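Side-chain contacts in oxysterol-binding protein homolog 3 (Saccharomyces cerevisiae, PDB 4IC4), which carries lipids, each in a hydrophobic pocket, between membranes in phosphoinositide-coupled, non-vesicular transport and helps maintain intracellular sterol distribution: residues P68-I71 / L72-I75; K143-H146 / R147-V150; E340-L343 / K344-L348. One frame throughout, in Å; residues are numbered along the deposited sequence.

Followed from the N terminus, the three contacts come in series, none enclosing or crossing another, and each is local, made within one continuous run of the OSBP-related domain. Contact 1 starts helix 71-76, and its centre is about 7 Å from the centre of the chain. Contact 2 closes the tight loop between strands 137-145 and 150-157, and contact 3 is one turn-to-turn step of the long helix 335-354. Contacts 1 and 2 touch through Leu72 CD2 and Lys143 N, 4.2 Å apart. Contact 3 stands separate, its nearest atoms about 6 Å from contact 2, yet both hold residues of the phosphatidylinositol 4-phosphate site.

Contact 1: P68-I71 / L72-I75; sequences PISI and LQLI
A capping box opens helix 71-76, with Ser70 at the N-cap and Gln73 in the first turn. The half made by the Gln73 side chain is the stronger: Ser70 N donates to Gln73 OE1 over 2.8 Å at an N-H...O angle of 160°, arriving in the amide plane on a lone pair. The return bond, from Gln73 N to Ser70 OG, is weak at 3.4 Å. Gln73 CG stands beside its own backbone N (chi1 -68°), and the extended chain beyond it brings the amide back to the start of the helix. There OE1 also lies 3.4 Å from Ile69 CB. Behind the cap the ordinary helical bonds take over, Leu74 N to Ser70 O at 3.0 Å and Ile75 N to Ile71 O at 2.9 Å. Two apolar pairs accompany them: Ile69 CD1 meets Leu74 CB at 4.0 Å, while Ile71 CG2 meets Ile75 CD1 at 3.8 Å. The serine hydroxyl has its stronger hydrogen-bond partner in Ser321 OG. Around this buried helix start, Pro119 of strand 118-120 packs on Ile69, Ile71 and Leu74, Phe151 and Phe153 of strand 150-157 touch Leu72, and Ile327 of helix 325-331 touches Ser70.

Contact 2: K143-H146 / R147-V150; sequences KVSH and RPPV
Val144 and Val150 meet obliquely through single methyls, CG2 to CG1 at 3.5 Å, where a classic beta bulge sets Val144 and Ser145 together against Val150 at the turn joining strands 137-145 and 150-157. The backbone evidence is a shared acceptor: Val150 O takes Val144 N at 2.9 Å and, more weakly, Ser145 N. In return Val150 N donates to Ser145 O, making Ser145 and Val150 an antiparallel hydrogen-bonded pair. Their side chains lie on the same face of the sheet, with the CB atoms 3.6 Å apart, and Val150 CG2 comes up to Ser145 CB. Val144 CG2 is the branch seated between its own backbone N and carbonyl carbon, which turns it to Val150.

Beyond the bulge the chain turns through a cis peptide bond before Pro148. His146 and Arg147, both part of the phosphatidylinositol 4-phosphate site, stand next to each other there. The imidazole and guanidinium planes are turned 75° apart, and Arg147 CG approaches His146 ND1 obliquely at 3.8 Å. Further along the arginine chain, CD stays near His146 O. Gln349, also of the site, and Arg353, both of helix 335-354, touch the His146 side chain, so that Gln349 joins the helix's share of the site to that of the turn. The Ser145 hydroxyl also ties the turn to itself: with OG anti to the backbone N (chi1 177°), it donates to Pro148 O over 2.8 Å, tilted 15° from the carbonyl plane.

Contact 3: E340-L343 / K344-L348; sequences EWKL and KLEQL
Residues 340-348 form an unbroken helical run in which the amides of Lys344 to Leu348 each donate to the carbonyl four residues back. Across the two segments these bonds join Lys344 N to Glu340 O, Leu345 N to Trp341 O, Glu346 N to Lys342 O and Gln347 N to Leu343 O. The bond from Leu345 N to Trp341 O, 2.9 Å long, is also straight, with an N-H...O angle of 169°.

Side chains one turn apart then meet across this frame. The benzo part of the Trp341 indole receives two neighbours obliquely: Leu345 CD1 at 3.7 Å from CE3, and Lys344 CG at 4.2 Å from the same atom. Lys344 can lay its CG there because that carbon is anti to the backbone N (chi1 173°), while bends at chi2 and chi3 take the amine away from the ring. Leu345 CD1 touches Trp341 O as well as the indole, at 3.3 Å from the oxygen. Lys342 and Glu346 run side by side, pointing the same way, and Lys342 CG comes to 3.9 Å from Glu346 OE1. Their charged ends remain 6.1 Å apart, NZ to OE1, so any attraction between them probably acts at a distance; NZ of the extended Lys342 instead hydrogen-bonds to Met61 O and Asn66 OD1.

The side chains of Trp341 and Leu345 touch Asp326 of helix 325-331. Such i to i+4 contacts within 340-348 are those of any regular alpha-helix; here the helix carries Glu346, Gln347 and Leu348 of the phosphatidylinositol 4-phosphate site, with Lys342 anchored to Met61 of the same site.

Contact 1: P68-I71 / L72-I75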
loop_
_atom_site.group_PDB
_atom_site.type_symbol
_atom_site.label_atom_id
_atom_site.label_comp_id
_atom_site.label_asym_id
_atom_site.label_seq_id
_atom_site.Cartn_x
_atom_site.Cartn_y
_atom_site.Cartn_z
ATOM N N PRO A 68 12.790 -4.865 1.794
ATOM C CA PRO A 68 13.301 -3.963 0.757
ATOM C C PRO A 68 12.377 -3.110 -0.110
ATOM O O PRO A 68 12.510 -3.099 -1.331
ATOM C CB PRO A 68 14.202 -4.876 -0.074
ATOM C CG PRO A 68 13.484 -6.176 -0.013
ATOM C CD PRO A 68 13.041 -6.274 1.436
ATOM N N ILE A 69 11.452 -2.397 0.522
ATOM C CA ILE A 69 10.564 -1.469 -0.190
ATOM C C ILE A 69 10.208 -0.340 0.772
ATOM O O ILE A 69 10.377 -0.476 1.987
ATOM C CB ILE A 69 9.231 -2.117 -0.696
ATOM C CG1 ILE A 69 8.426 -2.678 0.474
ATOM C CG2 ILE A 69 9.519 -3.164 -1.764
ATOM C CD1 ILE A 69 7.001 -3.038 0.084
ATOM N N SER A 70 9.742 0.784 0.232
ATOM C CA SER A 70 9.348 1.920 1.065
ATOM C C SER A 70 7.847 1.846 1.324
ATOM O O SER A 70 7.140 1.058 0.691
ATOM C CB SER A 70 9.670 3.243 0.365
ATOM O OG SER A 70 8.763 3.482 -0.700
ATOM N N ILE A 71 7.350 2.668 2.243
ATOM C CA ILE A 71 5.918 2.645 2.532
ATOM C C ILE A 71 5.115 3.061 1.299
ATOM O O ILE A 71 4.000 2.587 1.091
ATOM C CB ILE A 71 5.559 3.567 3.716
ATOM C CG1 ILE A 71 6.251 3.063 4.984
ATOM C CG2 ILE A 71 4.039 3.594 3.919
ATOM C CD1 ILE A 71 5.972 3.907 6.213
ATOM N N LEU A 72 5.675 3.946 0.477
ATOM C CA LEU A 72 4.973 4.361 -0.735
ATOM C C LEU A 72 4.767 3.140 -1.627
ATOM O O LEU A 72 3.712 2.977 -2.242
ATOM C CB LEU A 72 5.777 5.419 -1.493
ATOM C CG LEU A 72 5.972 6.767 -0.792
ATOM C CD1 LEU A 72 6.917 7.638 -1.619
ATOM C CD2 LEU A 72 4.629 7.455 -0.608
ATOM N N GLN A 73 5.780 2.280 -1.694
ATOM C CA GLN A 73 5.686 1.072 -2.500
ATOM C C GLN A 73 4.682 0.089 -1.880
ATOM O O GLN A 73 3.892 -0.535 -2.592
ATOM C CB GLN A 73 7.080 0.446 -2.659
ATOM C CG GLN A 73 7.991 1.328 -3.521
ATOM C CD GLN A 73 9.439 0.881 -3.550
ATOM O OE1 GLN A 73 10.066 0.683 -2.508
ATOM N NE2 GLN A 73 9.986 0.740 -4.755
ATOM N N LEU A 74 4.693 -0.032 -0.553
ATOM C CA LEU A 74 3.756 -0.923 0.129
ATOM C C LEU A 74 2.311 -0.533 -0.168
ATOM O O LEU A 74 1.493 -1.373 -0.542
ATOM C CB LEU A 74 3.965 -0.875 1.645
ATOM C CG LEU A 74 2.840 -1.556 2.436
ATOM C CD1 LEU A 74 2.881 -3.052 2.190
ATOM C CD2 LEU A 74 2.983 -1.260 3.922
ATOM N N ILE A 75 1.990 0.744 0.001
ATOM C CA ILE A 75 0.624 1.181 -0.245
ATOM C C ILE A 75 0.234 1.032 -1.721
ATOM O O ILE A 75 -0.943 0.851 -2.042
ATOM C CB ILE A 75 0.424 2.620 0.254
ATOM C CG1 ILE A 75 0.643 2.645 1.773
ATOM C CG2 ILE A 75 -0.981 3.109 -0.089
ATOM C CD1 ILE A 75 0.547 4.024 2.394
#

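Contact 2: K143-H146 / R147-V150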
loop_
_atom_site.group_PDB
_atom_site.type_symbol
_atom_site.label_atom_id
_atom_site.label_comp_id
_atom_site.label_asym_id
_atom_site.label_seq_id
_atom_site.Cartn_x
_atom_site.Cartn_y
_atom_site.Cartn_z
ATOM N N LYS A 143 5.490 11.513 -0.332
ATOM C CA LYS A 143 5.313 11.707 1.102
ATOM C C LYS A 143 5.186 13.222 1.228
ATOM O O LYS A 143 6.143 13.952 0.956
ATOM C CB LYS A 143 6.521 11.216 1.893
ATOM C CG LYS A 143 6.338 11.408 3.392
ATOM C CD LYS A 143 7.476 10.805 4.177
ATOM C CE LYS A 143 7.266 11.003 5.671
ATOM N NZ LYS A 143 8.360 10.371 6.460
ATOM N N VAL A 144 4.005 13.693 1.626
ATOM C CA VAL A 144 3.749 15.129 1.719
ATOM C C VAL A 144 3.903 15.769 3.099
ATOM O O VAL A 144 3.906 16.998 3.221
ATOM C CB VAL A 144 2.343 15.461 1.160
ATOM C CG1 VAL A 144 2.256 15.032 -0.304
ATOM C CG2 VAL A 144 1.266 14.751 1.977
ATOM N N SER A 145 4.032 14.939 4.128
ATOM C CA SER A 145 4.227 15.416 5.497
ATOM C C SER A 145 5.058 14.387 6.263
ATOM O O SER A 145 4.912 13.185 6.040
ATOM C CB SER A 145 2.887 15.610 6.193
ATOM O OG SER A 145 3.087 16.013 7.537
ATOM N N HIS A 146 5.927 14.852 7.161
ATOM C CA HIS A 146 6.775 13.944 7.932
ATOM C C HIS A 146 6.258 13.701 9.348
ATOM O O HIS A 146 6.326 12.584 9.854
ATOM C CB HIS A 146 8.209 14.479 8.018
ATOM C CG HIS A 146 9.166 13.525 8.667
ATOM N ND1 HIS A 146 9.989 13.889 9.712
ATOM C CD2 HIS A 146 9.429 12.221 8.419
ATOM C CE1 HIS A 146 10.716 12.848 10.079
ATOM N NE2 HIS A 146 10.395 11.824 9.310
ATOM N N ARG A 147 5.760 14.756 9.984
ATOM C CA ARG A 147 5.230 14.665 11.341
ATOM C C ARG A 147 3.876 15.367 11.395
ATOM O O ARG A 147 3.805 16.595 11.465
ATOM C CB ARG A 147 6.191 15.328 12.338
ATOM C CG ARG A 147 7.532 14.617 12.503
ATOM C CD ARG A 147 7.404 13.375 13.371
ATOM N NE ARG A 147 7.116 13.705 14.765
ATOM C CZ ARG A 147 8.011 14.181 15.627
ATOM N NH1 ARG A 147 9.264 14.383 15.246
ATOM N NH2 ARG A 147 7.649 14.464 16.872
ATOM N N PRO A 148 2.779 14.595 11.334
ATOM C CA PRO A 148 2.751 13.134 11.221
ATOM C C PRO A 148 2.975 12.716 9.769
ATOM O O PRO A 148 2.842 13.530 8.860
ATOM C CB PRO A 148 1.351 12.791 11.701
ATOM C CG PRO A 148 0.553 13.918 11.140
ATOM C CD PRO A 148 1.410 15.130 11.456
ATOM N N PRO A 149 3.316 11.442 9.536
ATOM C CA PRO A 149 3.537 11.000 8.157
ATOM C C PRO A 149 2.249 11.004 7.346
ATOM O O PRO A 149 1.224 10.482 7.786
ATOM C CB PRO A 149 4.093 9.595 8.333
ATOM C CG PRO A 149 3.379 9.119 9.565
ATOM C CD PRO A 149 3.498 10.324 10.479
ATOM N N VAL A 150 2.303 11.607 6.165
ATOM C CA VAL A 150 1.148 11.654 5.282
ATOM C C VAL A 150 1.638 11.328 3.881
ATOM O O VAL A 150 2.603 11.922 3.396
ATOM C CB VAL A 150 0.474 13.046 5.267
ATOM C CG1 VAL A 150 -0.711 13.040 4.309
ATOM C CG2 VAL A 150 0.001 13.412 6.667
#

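Contact 3: E340-L343 / K344-L348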
loop_
_atom_site.group_PDB
_atom_site.type_symbol
_atom_site.label_atom_id
_atom_site.label_comp_id
_atom_site.label_asym_id
_atom_site.label_seq_id
_atom_site.Cartn_x
_atom_site.Cartn_y
_atom_site.Cartn_z
ATOM N N GLU A 340 24.367 1.777 7.148
ATOM C CA GLU A 340 25.074 3.050 7.098
ATOM C C GLU A 340 24.283 4.069 6.282
ATOM O O GLU A 340 24.166 5.233 6.667
ATOM C CB GLU A 340 26.463 2.860 6.487
ATOM C CG GLU A 340 27.418 4.003 6.776
ATOM C CD GLU A 340 28.828 3.728 6.284
ATOM O OE1 GLU A 340 29.370 2.647 6.603
ATOM O OE2 GLU A 340 29.396 4.595 5.586
ATOM N N TRP A 341 23.735 3.626 5.155
ATOM C CA TRP A 341 22.954 4.515 4.306
ATOM C C TRP A 341 21.646 4.938 4.970
ATOM O O TRP A 341 21.235 6.090 4.849
ATOM C CB TRP A 341 22.657 3.852 2.958
ATOM C CG TRP A 341 23.716 4.084 1.923
ATOM C CD1 TRP A 341 24.518 3.143 1.338
ATOM C CD2 TRP A 341 24.064 5.336 1.325
ATOM N NE1 TRP A 341 25.342 3.736 0.409
ATOM C CE2 TRP A 341 25.085 5.081 0.381
ATOM C CE3 TRP A 341 23.612 6.651 1.493
ATOM C CZ2 TRP A 341 25.659 6.093 -0.392
ATOM C CZ3 TRP A 341 24.185 7.660 0.723
ATOM C CH2 TRP A 341 25.197 7.372 -0.207
ATOM N N LYS A 342 20.985 4.007 5.658
ATOM C CA LYS A 342 19.732 4.336 6.331
ATOM C C LYS A 342 19.985 5.472 7.319
ATOM O O LYS A 342 19.271 6.475 7.331
ATOM C CB LYS A 342 19.177 3.107 7.059
ATOM C CG LYS A 342 17.827 3.345 7.724
ATOM C CD LYS A 342 17.243 2.061 8.294
ATOM C CE LYS A 342 15.922 2.335 8.997
ATOM N NZ LYS A 342 15.331 1.095 9.575
ATOM N N LEU A 343 21.021 5.319 8.135
ATOM C CA LEU A 343 21.371 6.345 9.112
ATOM C C LEU A 343 21.720 7.664 8.427
ATOM O O LEU A 343 21.343 8.737 8.899
ATOM C CB LEU A 343 22.550 5.875 9.963
ATOM C CG LEU A 343 22.281 4.639 10.826
ATOM C CD1 LEU A 343 23.567 4.194 11.504
ATOM C CD2 LEU A 343 21.209 4.957 11.860
ATOM N N LYS A 344 22.435 7.580 7.311
ATOM C CA LYS A 344 22.832 8.770 6.571
ATOM C C LYS A 344 21.631 9.542 6.024
ATOM O O LYS A 344 21.554 10.759 6.168
ATOM C CB LYS A 344 23.771 8.391 5.424
ATOM C CG LYS A 344 24.107 9.541 4.474
ATOM C CD LYS A 344 24.740 10.724 5.200
ATOM C CE LYS A 344 26.117 10.385 5.742
ATOM N NZ LYS A 344 26.743 11.563 6.407
ATOM N N LEU A 345 20.696 8.839 5.394
ATOM C CA LEU A 345 19.517 9.504 4.848
ATOM C C LEU A 345 18.698 10.171 5.950
ATOM O O LEU A 345 18.203 11.283 5.778
ATOM C CB LEU A 345 18.642 8.508 4.085
ATOM C CG LEU A 345 18.864 8.384 2.575
ATOM C CD1 LEU A 345 20.283 7.931 2.282
ATOM C CD2 LEU A 345 17.846 7.405 2.002
ATOM N N GLU A 346 18.553 9.488 7.081
ATOM C CA GLU A 346 17.793 10.040 8.195
ATOM C C GLU A 346 18.477 11.287 8.742
ATOM O O GLU A 346 17.826 12.285 9.057
ATOM C CB GLU A 346 17.649 8.997 9.306
ATOM C CG GLU A 346 16.224 8.517 9.531
ATOM C CD GLU A 346 15.624 7.861 8.306
ATOM O OE1 GLU A 346 16.193 6.855 7.828
ATOM O OE2 GLU A 346 14.580 8.348 7.821
ATOM N N GLN A 347 19.801 11.224 8.833
ATOM C CA GLN A 347 20.599 12.328 9.342
ATOM C C GLN A 347 20.520 13.548 8.419
ATOM O O GLN A 347 20.388 14.680 8.883
ATOM C CB GLN A 347 22.051 11.865 9.502
ATOM C CG GLN A 347 22.860 12.631 10.528
ATOM C CD GLN A 347 23.149 14.049 10.107
ATOM O OE1 GLN A 347 23.761 14.288 9.066
ATOM N NE2 GLN A 347 22.715 15.004 10.920
ATOM N N LEU A 348 20.597 13.325 7.110
ATOM C CA LEU A 348 20.526 14.437 6.170
ATOM C C LEU A 348 19.173 15.128 6.272
ATOM O O LEU A 348 19.077 16.353 6.217
ATOM C CB LEU A 348 20.744 13.947 4.733
ATOM C CG LEU A 348 22.144 13.431 4.403
ATOM C CD1 LEU A 348 22.166 12.967 2.956
ATOM C CD2 LEU A 348 23.180 14.528 4.626
#